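Local coordinates for protein prolyl-tRNA synthetase (Naegleria fowleri, PDB 6UYH) that probably attaches proline to its cognate tRNA in an ATP-dependent reaction and is captured here with halofuginone and an ATP analogue, at residues D63-K68 with Y191-E196; E197-P202 with T273-V278; L291-A296 with A396-I401. All blocks are in the same frame, centred on the assembly; numbering follows the deposited sequence. Where two conformers were deposited one is given.

Contact 1: residues D63-K68 with Y191-E196. With EDO (1,2-ethanediol), chain K.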
loop_
_atom_site.group_PDB
_atom_site.type_symbol
_atom_site.label_atom_id
_atom_site.label_comp_id
_atom_site.label_asym_id
_atom_site.label_seq_id
_atom_site.Cartn_x
_atom_site.Cartn_y
_atom_site.Cartn_z
ATOM N N ASP A 63 -6.652 -6.740 -6.958
ATOM C CA ASP A 63 -6.217 -5.772 -7.961
ATOM C C ASP A 63 -6.313 -6.350 -9.362
ATOM O O ASP A 63 -6.759 -5.674 -10.296
ATOM C CB ASP A 63 -4.769 -5.334 -7.698
ATOM C CG ASP A 63 -4.665 -4.046 -6.885
ATOM O OD1 ASP A 63 -5.702 -3.455 -6.551
ATOM O OD2 ASP A 63 -3.524 -3.644 -6.576
ATOM N N ALA A 64 -5.831 -7.582 -9.550
ATOM C CA ALA A 64 -5.872 -8.148 -10.892
ATOM C C ALA A 64 -7.306 -8.367 -11.357
ATOM O O ALA A 64 -7.598 -8.192 -12.543
ATOM C CB ALA A 64 -5.078 -9.456 -10.953
ATOM N N GLU A 65 -8.216 -8.726 -10.444
ATOM C CA GLU A 65 -9.605 -8.950 -10.841
ATOM C C GLU A 65 -10.332 -7.639 -11.136
ATOM O O GLU A 65 -11.128 -7.571 -12.083
ATOM C CB GLU A 65 -10.342 -9.738 -9.754
ATOM C CG GLU A 65 -9.841 -11.179 -9.611
ATOM C CD GLU A 65 -9.938 -11.975 -10.907
ATOM O OE1 GLU A 65 -10.964 -11.870 -11.620
ATOM O OE2 GLU A 65 -8.978 -12.713 -11.217
ATOM N N ILE A 66 -10.098 -6.594 -10.338
ATOM C CA ILE A 66 -10.820 -5.349 -10.604
ATOM C C ILE A 66 -10.218 -4.604 -11.792
ATOM O O ILE A 66 -10.913 -3.810 -12.444
ATOM C CB ILE A 66 -10.895 -4.433 -9.368
ATOM C CG1 ILE A 66 -9.501 -3.927 -8.939
ATOM C CG2 ILE A 66 -11.652 -5.145 -8.222
ATOM C CD1 ILE A 66 -9.543 -2.911 -7.792
ATOM N N LYS A 67 -8.959 -4.872 -12.128
ATOM C CA LYS A 67 -8.398 -4.273 -13.332
ATOM C C LYS A 67 -9.161 -4.718 -14.578
ATOM O O LYS A 67 -9.360 -3.928 -15.516
ATOM C CB LYS A 67 -6.912 -4.621 -13.437
ATOM C CG LYS A 67 -6.183 -3.858 -14.520
ATOM C CD LYS A 67 -4.727 -4.264 -14.582
ATOM C CE LYS A 67 -4.032 -3.631 -15.779
ATOM N NZ LYS A 67 -2.628 -4.114 -15.901
ATOM N N LYS A 68 -9.597 -5.983 -14.607
ATOM C CA LYS A 68 -10.384 -6.500 -15.721
ATOM C C LYS A 68 -11.715 -5.775 -15.860
ATOM O O LYS A 68 -12.304 -5.779 -16.947
ATOM C CB LYS A 68 -10.638 -7.997 -15.538
ATOM C CG LYS A 68 -9.384 -8.856 -15.491
ATOM C CD LYS A 68 -9.702 -10.271 -15.002
ATOM C CE LYS A 68 -8.456 -11.140 -14.956
ATOM N NZ LYS A 68 -8.747 -12.526 -14.484
ATOM N N TYR A 191 -15.639 -10.724 -3.616
ATOM C CA TYR A 191 -15.419 -10.931 -2.189
ATOM C C TYR A 191 -15.626 -12.395 -1.814
ATOM O O TYR A 191 -14.872 -12.946 -1.002
ATOM C CB TYR A 191 -16.351 -10.035 -1.369
ATOM C CG TYR A 191 -16.036 -8.565 -1.447
ATOM C CD1 TYR A 191 -14.787 -8.110 -1.878
ATOM C CD2 TYR A 191 -16.990 -7.620 -1.071
ATOM C CE1 TYR A 191 -14.509 -6.762 -1.940
ATOM C CE2 TYR A 191 -16.721 -6.278 -1.123
ATOM C CZ TYR A 191 -15.484 -5.846 -1.554
ATOM O OH TYR A 191 -15.235 -4.489 -1.594
ATOM N N LYS A 192 -16.647 -13.040 -2.384
ATOM C CA LYS A 192 -16.802 -14.475 -2.168
ATOM C C LYS A 192 -15.555 -15.231 -2.630
ATOM O O LYS A 192 -15.086 -16.147 -1.949
ATOM C CB LYS A 192 -18.053 -14.979 -2.893
ATOM C CG LYS A 192 -18.242 -16.500 -2.918
ATOM C CD LYS A 192 -17.671 -17.085 -4.196
ATOM C CE LYS A 192 -18.305 -18.412 -4.565
ATOM N NZ LYS A 192 -17.827 -18.796 -5.922
ATOM N N ARG A 193 -14.992 -14.847 -3.782
ATOM C CA ARG A 193 -13.805 -15.543 -4.276
ATOM C C ARG A 193 -12.589 -15.305 -3.383
ATOM O O ARG A 193 -11.769 -16.212 -3.203
ATOM C CB ARG A 193 -13.509 -15.126 -5.713
ATOM C CG ARG A 193 -14.620 -15.529 -6.679
ATOM C CD ARG A 193 -14.246 -15.169 -8.106
ATOM N NE ARG A 193 -13.033 -15.866 -8.513
ATOM C CZ ARG A 193 -12.224 -15.456 -9.482
ATOM N NH1 ARG A 193 -12.501 -14.349 -10.162
ATOM N NH2 ARG A 193 -11.136 -16.153 -9.769
ATOM N N VAL A 194 -12.431 -14.096 -2.834
ATOM C CA VAL A 194 -11.333 -13.870 -1.891
ATOM C C VAL A 194 -11.445 -14.837 -0.721
ATOM O O VAL A 194 -10.494 -15.549 -0.384
ATOM C CB VAL A 194 -11.312 -12.412 -1.392
ATOM C CG1 VAL A 194 -10.311 -12.272 -0.207
ATOM C CG2 VAL A 194 -10.935 -11.441 -2.525
ATOM N N TYR A 195 -12.613 -14.878 -0.083
ATOM C CA TYR A 195 -12.760 -15.750 1.074
ATOM C C TYR A 195 -12.586 -17.217 0.689
ATOM O O TYR A 195 -11.823 -17.948 1.330
ATOM C CB TYR A 195 -14.110 -15.515 1.735
ATOM C CG TYR A 195 -14.082 -14.369 2.705
ATOM C CD1 TYR A 195 -14.646 -13.133 2.385
ATOM C CD2 TYR A 195 -13.451 -14.509 3.942
ATOM C CE1 TYR A 195 -14.613 -12.079 3.296
ATOM C CE2 TYR A 195 -13.407 -13.468 4.846
ATOM C CZ TYR A 195 -13.991 -12.257 4.523
ATOM O OH TYR A 195 -13.934 -11.229 5.440
ATOM N N GLU A 196 -13.254 -17.658 -0.379
ATOM C CA GLU A 196 -13.289 -19.096 -0.660
ATOM C C GLU A 196 -12.023 -19.564 -1.375
ATOM O O GLU A 196 -11.430 -20.575 -0.989
ATOM C CB GLU A 196 -14.545 -19.447 -1.458
ATOM C CG GLU A 196 -15.835 -19.206 -0.619
ATOM C CD GLU A 196 -17.020 -20.050 -1.029
ATOM O OE1 GLU A 196 -16.914 -20.827 -2.000
ATOM O OE2 GLU A 196 -18.071 -19.932 -0.363
HETATM C C1 EDO K . -15.016 -2.213 -18.710
HETATM O O1 EDO K . -13.984 -1.218 -18.754
HETATM C C2 EDO K . -14.396 -3.564 -18.378
HETATM O O2 EDO K . -13.190 -3.733 -19.136
HETATM O O HOH W 1 -9.640 -15.540 -12.424
#

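Contact 2: residues E197-P202 with T273-V278. With ANP (phosphoaminophosphonic acid-adenylate ester), chain C.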
loop_
_atom_site.group_PDB
_atom_site.type_symbol
_atom_site.label_atom_id
_atom_site.label_comp_id
_atom_site.label_asym_id
_atom_site.label_seq_id
_atom_site.Cartn_x
_atom_site.Cartn_y
_atom_site.Cartn_z
ATOM N N GLU A 197 -11.575 -18.830 -2.398
ATOM C CA GLU A 197 -10.452 -19.297 -3.211
ATOM C C GLU A 197 -9.091 -18.970 -2.593
ATOM O O GLU A 197 -8.135 -19.719 -2.803
ATOM C CB GLU A 197 -10.536 -18.714 -4.625
ATOM C CG GLU A 197 -11.729 -19.230 -5.427
ATOM C CD GLU A 197 -11.897 -18.546 -6.785
ATOM O OE1 GLU A 197 -13.028 -18.574 -7.314
ATOM O OE2 GLU A 197 -10.915 -17.981 -7.327
ATOM N N LEU A 198 -8.968 -17.884 -1.834
ATOM C CA LEU A 198 -7.708 -17.550 -1.177
ATOM C C LEU A 198 -7.648 -18.029 0.269
ATOM O O LEU A 198 -6.643 -18.615 0.688
ATOM C CB LEU A 198 -7.460 -16.033 -1.215
ATOM C CG LEU A 198 -7.164 -15.428 -2.588
ATOM C CD1 LEU A 198 -6.856 -13.946 -2.449
ATOM C CD2 LEU A 198 -6.010 -16.170 -3.238
ATOM N N LEU A 199 -8.701 -17.771 1.047
ATOM C CA LEU A 199 -8.703 -18.018 2.489
ATOM C C LEU A 199 -9.385 -19.317 2.894
ATOM O O LEU A 199 -9.360 -19.659 4.086
ATOM C CB LEU A 199 -9.374 -16.841 3.215
ATOM C CG LEU A 199 -8.799 -15.461 2.848
ATOM C CD1 LEU A 199 -9.528 -14.344 3.580
ATOM C CD2 LEU A 199 -7.291 -15.383 3.112
ATOM N N ALA A 200 -9.991 -20.036 1.942
ATOM C CA ALA A 200 -10.719 -21.283 2.201
ATOM C C ALA A 200 -11.809 -21.097 3.258
ATOM O O ALA A 200 -12.072 -21.990 4.064
ATOM C CB ALA A 200 -9.760 -22.414 2.591
ATOM N N VAL A 201 -12.457 -19.937 3.253
ATOM C CA VAL A 201 -13.539 -19.622 4.188
ATOM C C VAL A 201 -14.848 -19.563 3.405
ATOM O O VAL A 201 -14.949 -18.791 2.446
ATOM C CB VAL A 201 -13.299 -18.293 4.922
ATOM C CG1 VAL A 201 -14.568 -17.885 5.678
ATOM C CG2 VAL A 201 -12.112 -18.405 5.884
ATOM N N PRO A 202 -15.873 -20.317 3.787
ATOM C CA PRO A 202 -17.144 -20.260 3.058
ATOM C C PRO A 202 -17.950 -19.032 3.452
ATOM O O PRO A 202 -17.840 -18.521 4.569
ATOM C CB PRO A 202 -17.851 -21.551 3.493
ATOM C CG PRO A 202 -17.369 -21.759 4.901
ATOM C CD PRO A 202 -15.908 -21.303 4.882
ATOM N N THR A 273 -8.759 -5.930 6.561
ATOM C CA THR A 273 -7.930 -6.911 7.252
ATOM C C THR A 273 -8.712 -7.737 8.276
ATOM O O THR A 273 -8.132 -8.642 8.883
ATOM C CB THR A 273 -6.732 -6.209 7.910
ATOM O OG1 THR A 273 -7.133 -4.965 8.514
ATOM C CG2 THR A 273 -5.645 -5.938 6.843
ATOM N N ARG A 274 -10.004 -7.458 8.464
ATOM C CA ARG A 274 -10.878 -8.400 9.157
ATOM C C ARG A 274 -10.779 -9.795 8.545
ATOM O O ARG A 274 -10.880 -10.803 9.260
ATOM C CB ARG A 274 -12.324 -7.873 9.117
ATOM C CG ARG A 274 -13.386 -8.888 9.506
ATOM C CD ARG A 274 -14.761 -8.217 9.601
ATOM N NE ARG A 274 -14.802 -7.235 10.676
ATOM C CZ ARG A 274 -15.886 -6.563 11.016
ATOM N NH1 ARG A 274 -17.035 -6.791 10.374
ATOM N NH2 ARG A 274 -15.824 -5.677 12.004
ATOM N N THR A 275 -10.570 -9.866 7.231
ATOM C CA THR A 275 -10.377 -11.138 6.531
ATOM C C THR A 275 -9.375 -12.038 7.238
ATOM O O THR A 275 -9.587 -13.252 7.342
ATOM C CB THR A 275 -9.889 -10.885 5.099
ATOM O OG1 THR A 275 -8.788 -9.964 5.118
ATOM C CG2 THR A 275 -11.006 -10.314 4.253
ATOM N N LEU A 276 -8.266 -11.461 7.706
ATOM C CA LEU A 276 -7.230 -12.259 8.360
ATOM C C LEU A 276 -7.750 -12.873 9.656
ATOM O O LEU A 276 -7.422 -14.018 9.987
ATOM C CB LEU A 276 -5.994 -11.405 8.645
ATOM C CG LEU A 276 -4.945 -11.295 7.529
ATOM C CD1 LEU A 276 -5.536 -10.653 6.298
ATOM C CD2 LEU A 276 -3.756 -10.499 8.012
ATOM N N GLY A 277 -8.538 -12.109 10.417
ATOM C CA GLY A 277 -9.097 -12.638 11.653
ATOM C C GLY A 277 -10.050 -13.789 11.406
ATOM O O GLY A 277 -10.017 -14.802 12.113
ATOM N N VAL A 278 -10.912 -13.651 10.399
ATOM C CA VAL A 278 -11.828 -14.733 10.052
ATOM C C VAL A 278 -11.044 -15.981 9.684
ATOM O O VAL A 278 -11.325 -17.083 10.173
ATOM C CB VAL A 278 -12.759 -14.298 8.905
ATOM C CG1 VAL A 278 -13.644 -15.474 8.481
ATOM C CG2 VAL A 278 -13.635 -13.135 9.359
HETATM P PG ANP C . -19.328 -3.311 11.664
HETATM O O1G ANP C . -20.604 -3.681 12.260
HETATM O O2G ANP C . -18.729 -2.095 12.489
HETATM O O3G ANP C . -18.411 -4.593 11.742
HETATM P PB ANP C . -19.431 -1.410 9.349
HETATM O O1B ANP C . -20.725 -1.007 8.820
HETATM O O2B ANP C . -18.921 -0.330 10.352
HETATM N N3B ANP C . -19.472 -2.881 10.085
HETATM P PA ANP C . -18.131 -0.802 6.837
HETATM O O1A ANP C . -19.224 -1.021 5.867
HETATM O O2A ANP C . -17.970 0.652 7.136
HETATM O O3A ANP C . -18.384 -1.554 8.214
HETATM O "O5'" ANP C . -16.689 -1.376 6.407
HETATM C "C5'" ANP C . -16.382 -2.256 5.301
HETATM C "C4'" ANP C . -15.863 -3.543 5.886
HETATM O "O4'" ANP C . -14.718 -3.272 6.726
HETATM C "C3'" ANP C . -16.861 -4.228 6.806
HETATM O "O3'" ANP C . -17.755 -5.043 6.056
HETATM C "C2'" ANP C . -15.960 -5.054 7.725
HETATM O "O2'" ANP C . -15.731 -6.342 7.168
HETATM C "C1'" ANP C . -14.676 -4.204 7.795
HETATM N N9 ANP C . -14.528 -3.464 9.041
HETATM C C8 ANP C . -15.408 -2.562 9.581
HETATM N N7 ANP C . -15.015 -2.040 10.716
HETATM C C5 ANP C . -13.783 -2.640 10.943
HETATM C C6 ANP C . -12.846 -2.515 11.984
HETATM N N6 ANP C . -12.977 -1.670 13.010
HETATM N N1 ANP C . -11.735 -3.283 11.920
HETATM C C2 ANP C . -11.571 -4.093 10.869
HETATM N N3 ANP C . -12.376 -4.280 9.821
HETATM C C4 ANP C . -13.474 -3.523 9.920
#

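Contact 3: residues L291-A296 with A396-I401. With EDO (1,2-ethanediol), chain Q; EDO (1,2-ethanediol), chain B.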
loop_
_atom_site.group_PDB
_atom_site.type_symbol
_atom_site.label_atom_id
_atom_site.label_comp_id
_atom_site.label_asym_id
_atom_site.label_seq_id
_atom_site.Cartn_x
_atom_site.Cartn_y
_atom_site.Cartn_z
ATOM N N LEU A 291 -2.427 -22.297 7.654
ATOM C CA LEU A 291 -2.517 -21.312 6.573
ATOM C C LEU A 291 -3.082 -21.934 5.301
ATOM O O LEU A 291 -2.548 -22.939 4.820
ATOM C CB LEU A 291 -1.144 -20.720 6.272
ATOM C CG LEU A 291 -0.555 -19.844 7.377
ATOM C CD1 LEU A 291 0.957 -19.659 7.198
ATOM C CD2 LEU A 291 -1.275 -18.506 7.403
ATOM N N PRO A 292 -4.129 -21.360 4.712
ATOM C CA PRO A 292 -4.536 -21.766 3.368
ATOM C C PRO A 292 -3.373 -21.591 2.409
ATOM O O PRO A 292 -2.702 -20.548 2.438
ATOM C CB PRO A 292 -5.686 -20.798 3.031
ATOM C CG PRO A 292 -6.111 -20.207 4.344
ATOM C CD PRO A 292 -4.863 -20.177 5.182
ATOM N N PRO A 293 -3.079 -22.596 1.584
ATOM C CA PRO A 293 -1.845 -22.556 0.776
ATOM C C PRO A 293 -1.669 -21.305 -0.080
ATOM O O PRO A 293 -0.533 -20.862 -0.278
ATOM C CB PRO A 293 -1.967 -23.820 -0.087
ATOM C CG PRO A 293 -2.738 -24.774 0.782
ATOM C CD PRO A 293 -3.718 -23.926 1.565
ATOM N N ARG A 294 -2.744 -20.709 -0.589
ATOM C CA ARG A 294 -2.573 -19.586 -1.501
ATOM C C ARG A 294 -2.199 -18.285 -0.801
ATOM O O ARG A 294 -1.819 -17.322 -1.480
ATOM C CB ARG A 294 -3.842 -19.408 -2.341
ATOM C CG ARG A 294 -3.982 -20.533 -3.373
ATOM C CD ARG A 294 -5.417 -20.800 -3.807
ATOM N NE ARG A 294 -5.574 -22.167 -4.306
ATOM C CZ ARG A 294 -6.737 -22.716 -4.644
ATOM N NH1 ARG A 294 -7.860 -22.009 -4.537
ATOM N NH2 ARG A 294 -6.781 -23.971 -5.084
ATOM N N VAL A 295 -2.276 -18.220 0.528
ATOM C CA VAL A 295 -1.801 -17.043 1.243
ATOM C C VAL A 295 -0.702 -17.382 2.240
ATOM O O VAL A 295 -0.351 -16.548 3.070
ATOM C CB VAL A 295 -2.956 -16.291 1.934
ATOM C CG1 VAL A 295 -3.997 -15.852 0.903
ATOM C CG2 VAL A 295 -3.595 -17.153 3.024
ATOM N N ALA A 296 -0.131 -18.582 2.159
ATOM C CA ALA A 296 0.888 -19.010 3.114
ATOM C C ALA A 296 2.247 -18.431 2.735
ATOM O O ALA A 296 2.737 -18.690 1.633
ATOM C CB ALA A 296 0.956 -20.536 3.157
ATOM N N ALA A 396 -0.678 -29.962 -6.677
ATOM C CA ALA A 396 -1.908 -30.734 -6.546
ATOM C C ALA A 396 -2.177 -31.092 -5.089
ATOM O O ALA A 396 -3.334 -31.122 -4.652
ATOM C CB ALA A 396 -1.823 -31.996 -7.412
ATOM N N VAL A 397 -1.119 -31.384 -4.327
ATOM C CA VAL A 397 -1.272 -31.624 -2.896
ATOM C C VAL A 397 -1.756 -30.361 -2.194
ATOM O O VAL A 397 -2.629 -30.412 -1.320
ATOM C CB VAL A 397 0.054 -32.132 -2.301
ATOM C CG1 VAL A 397 -0.029 -32.192 -0.791
ATOM C CG2 VAL A 397 0.402 -33.501 -2.882
ATOM N N LEU A 398 -1.212 -29.208 -2.580
ATOM C CA LEU A 398 -1.613 -27.955 -1.953
ATOM C C LEU A 398 -3.050 -27.593 -2.286
ATOM O O LEU A 398 -3.759 -27.044 -1.438
ATOM C CB LEU A 398 -0.661 -26.838 -2.383
ATOM C CG LEU A 398 0.780 -26.975 -1.890
ATOM C CD1 LEU A 398 1.661 -25.919 -2.529
ATOM C CD2 LEU A 398 0.842 -26.866 -0.374
ATOM N N ASP A 399 -3.498 -27.893 -3.506
ATOM C CA ASP A 399 -4.895 -27.645 -3.855
ATOM C C ASP A 399 -5.821 -28.578 -3.087
ATOM O O ASP A 399 -6.927 -28.179 -2.686
ATOM C CB ASP A 399 -5.093 -27.799 -5.361
ATOM C CG ASP A 399 -4.404 -26.698 -6.146
ATOM O OD1 ASP A 399 -4.295 -25.574 -5.616
ATOM O OD2 ASP A 399 -3.972 -26.955 -7.288
ATOM N N LYS A 400 -5.391 -29.824 -2.872
ATOM C CA LYS A 400 -6.182 -30.756 -2.074
ATOM C C LYS A 400 -6.342 -30.249 -0.645
ATOM O O LYS A 400 -7.428 -30.346 -0.063
ATOM C CB LYS A 400 -5.522 -32.140 -2.093
ATOM C CG LYS A 400 -6.400 -33.280 -1.623
ATOM C CD LYS A 400 -5.637 -34.608 -1.610
ATOM C CE LYS A 400 -6.583 -35.785 -1.843
ATOM N NZ LYS A 400 -6.451 -36.872 -0.821
ATOM N N ILE A 401 -5.271 -29.698 -0.066
ATOM C CA ILE A 401 -5.357 -29.117 1.271
ATOM C C ILE A 401 -6.331 -27.946 1.275
ATOM O O ILE A 401 -7.196 -27.834 2.153
ATOM C CB ILE A 401 -3.962 -28.695 1.764
ATOM C CG1 ILE A 401 -3.106 -29.927 2.067
ATOM C CG2 ILE A 401 -4.062 -27.806 2.996
ATOM C CD1 ILE A 401 -1.657 -29.585 2.414
HETATM C C1 EDO Q . -1.751 -23.458 -4.406
HETATM O O1 EDO Q . -2.872 -23.372 -5.293
HETATM C C2 EDO Q . -0.698 -24.358 -5.043
HETATM O O2 EDO Q . -0.491 -23.960 -6.401
HETATM C C1 EDO B . -2.681 -37.227 -0.020
HETATM O O1 EDO B . -3.480 -38.337 -0.444
HETATM C C2 EDO B . -2.948 -36.943 1.454
HETATM O O2 EDO B . -4.336 -36.632 1.604
#

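Contact 1: residues D63-K68 with Y191-E196
OE2 of Glu65 is gripped twice, by NZ of Lys68 at 3.3 Å and by a water that donates to OE2 over 3.1 Å. The same water accepts from NH2 of Arg193, also at 3.1 Å, at the guanidinium edge and in its plane, and so carries the carboxylate's reach to the second helix. The direct link uses the other oxygen: NH1 of Arg193 lies 3.3 Å from Glu65 OE1, a salt bridge whose hydrogen bond is weak and bent, with an angle of 135° at the hydrogen. Carboxylate and guanidinium planes stand 73° apart, so the pair does not form the flat, two-pronged arrangement, and the water supplies the second connection.

Helix 49-67 and helix 177-198, the latter part of the class II synthetase core, meet at this network on the protein surface; the buried Val194 packs on Phe61 of the first helix, which the Arg193 side chain also touches. Both charged chains are bent, Glu65 at chi2 (-57°) and Arg193 at chi3. Lys68 comes from the end of the Glu65 segment and meets OE2 on its syn side, tilted out of the carboxylate plane. With two cationic partners, Glu65 would probably be stabilised as the carboxylate. Arg193 has a stronger partner of its own, since its NE forms a salt bridge with Glu197 one helical turn further on.

Contact 2: residues E197-P202 with T273-V278
Motif 3 of the class II synthetases, a strand that runs into a helix and carries an arginine to the ATP phosphates, supplies one side of this contact. Strand 261-272 gives way to helix 274-283, and Thr275 and Val278, three residues apart on that helix, receive Leu199 and Val201 from the turn that follows helix 177-198. CD1 of Leu199 reaches CB of Thr275 at 3.8 Å, the two side chains crossing at about a right angle. Val201 and Val278 also cross nearly at right angles, each offering the CG1 methyl that lies anti to its own backbone N, and these methyls meet at 3.8 Å. Between Leu199 and Val201 the chain turns through Ala200, whose positive phi of 55° marks the departure from the helix.

Arg274 addresses the nucleotide. NH1 and NH2 both donate to O3G of the ATP analogue, at 2.9 Å and 2.8 Å, and this oxygen lies at the edge of the guanidinium, in its plane. C2' of the ribose lies over one face near its rim. The chain bends at chi3 (-65°); NE is further fixed by the carbonyl of Ile160, and NH1 has a second partner in Gln235 O. OG1 of Thr275 is hydrogen-bonded to the carbonyl O of Ser272. The side chains that meet are thus joined by apolar fit, with Leu199 O to His283 NE2 as a polar tie of the turn to this helix, while Arg274 directs its guanidinium to the gamma-phosphate.

Contact 3: residues L291-A296 with A396-I401
Pro293 lies against the helix with its ring, CG coming within 3.3 Å of the carbonyl oxygen of Leu398 and 4.0 Å of CG2 of Ile401. Its CB meets CB of Leu398 at the same 4.0 Å, so the ring spans two residues about one helical turn apart on the same side of the helix. Beside this apolar patch, NH2 of Arg294 makes a salt bridge with OD1 of Asp399 through a nearly straight hydrogen bond, 3.0 Å long with an angle of 171°. The donor keeps OD1 in the guanidinium plane but meets it from above the carboxylate, 53° out of its plane.

The partners come from two parts of the fold. The Pro-Pro-Arg sequence belongs to the loop that leads from helix 274-283 to strand 300-304, which comes first in the chain in the anticodon-binding domain's sheet, whereas Leu398, Asp399 and Ile401 belong to the long helix 391-415. A molecule of 1,2-ethanediol, probably from the crystallisation liquor, sits beside the ion pair: its O1 accepts from Arg294 NE at 3.1 Å and donates to Asp399 OD1 at 2.6 Å, giving that oxygen two donors.

Further out, the loop is braced by its own turn, in which Val295 N bonds to Pro292 O. The Arg294 chain is extended from CG to NE, and its NH1 donates to the backbone carbonyl O of Glu197.

The three contacts come in series along the chain. Contacts 1 and 2 share helix 177-198 and touch where Tyr195 O lies 2.8 Å from Val201 N, a probable hydrogen bond across the turn at its end; their centres are 13 Å apart. Contact 2 is joined to contact 3, also 13 Å away between centres, through Glu197 O and Arg294 NH1 at 2.9 Å. Contacts 1 and 3 do not touch: their centres are 18 Å apart and their nearest atoms about 5 Å, with Glu197 tied to both. Of the three, contact 2 carries the ATP-pocket residue Arg274, and its Thr275 side chain lies about 12 Å from the bound halofuginone.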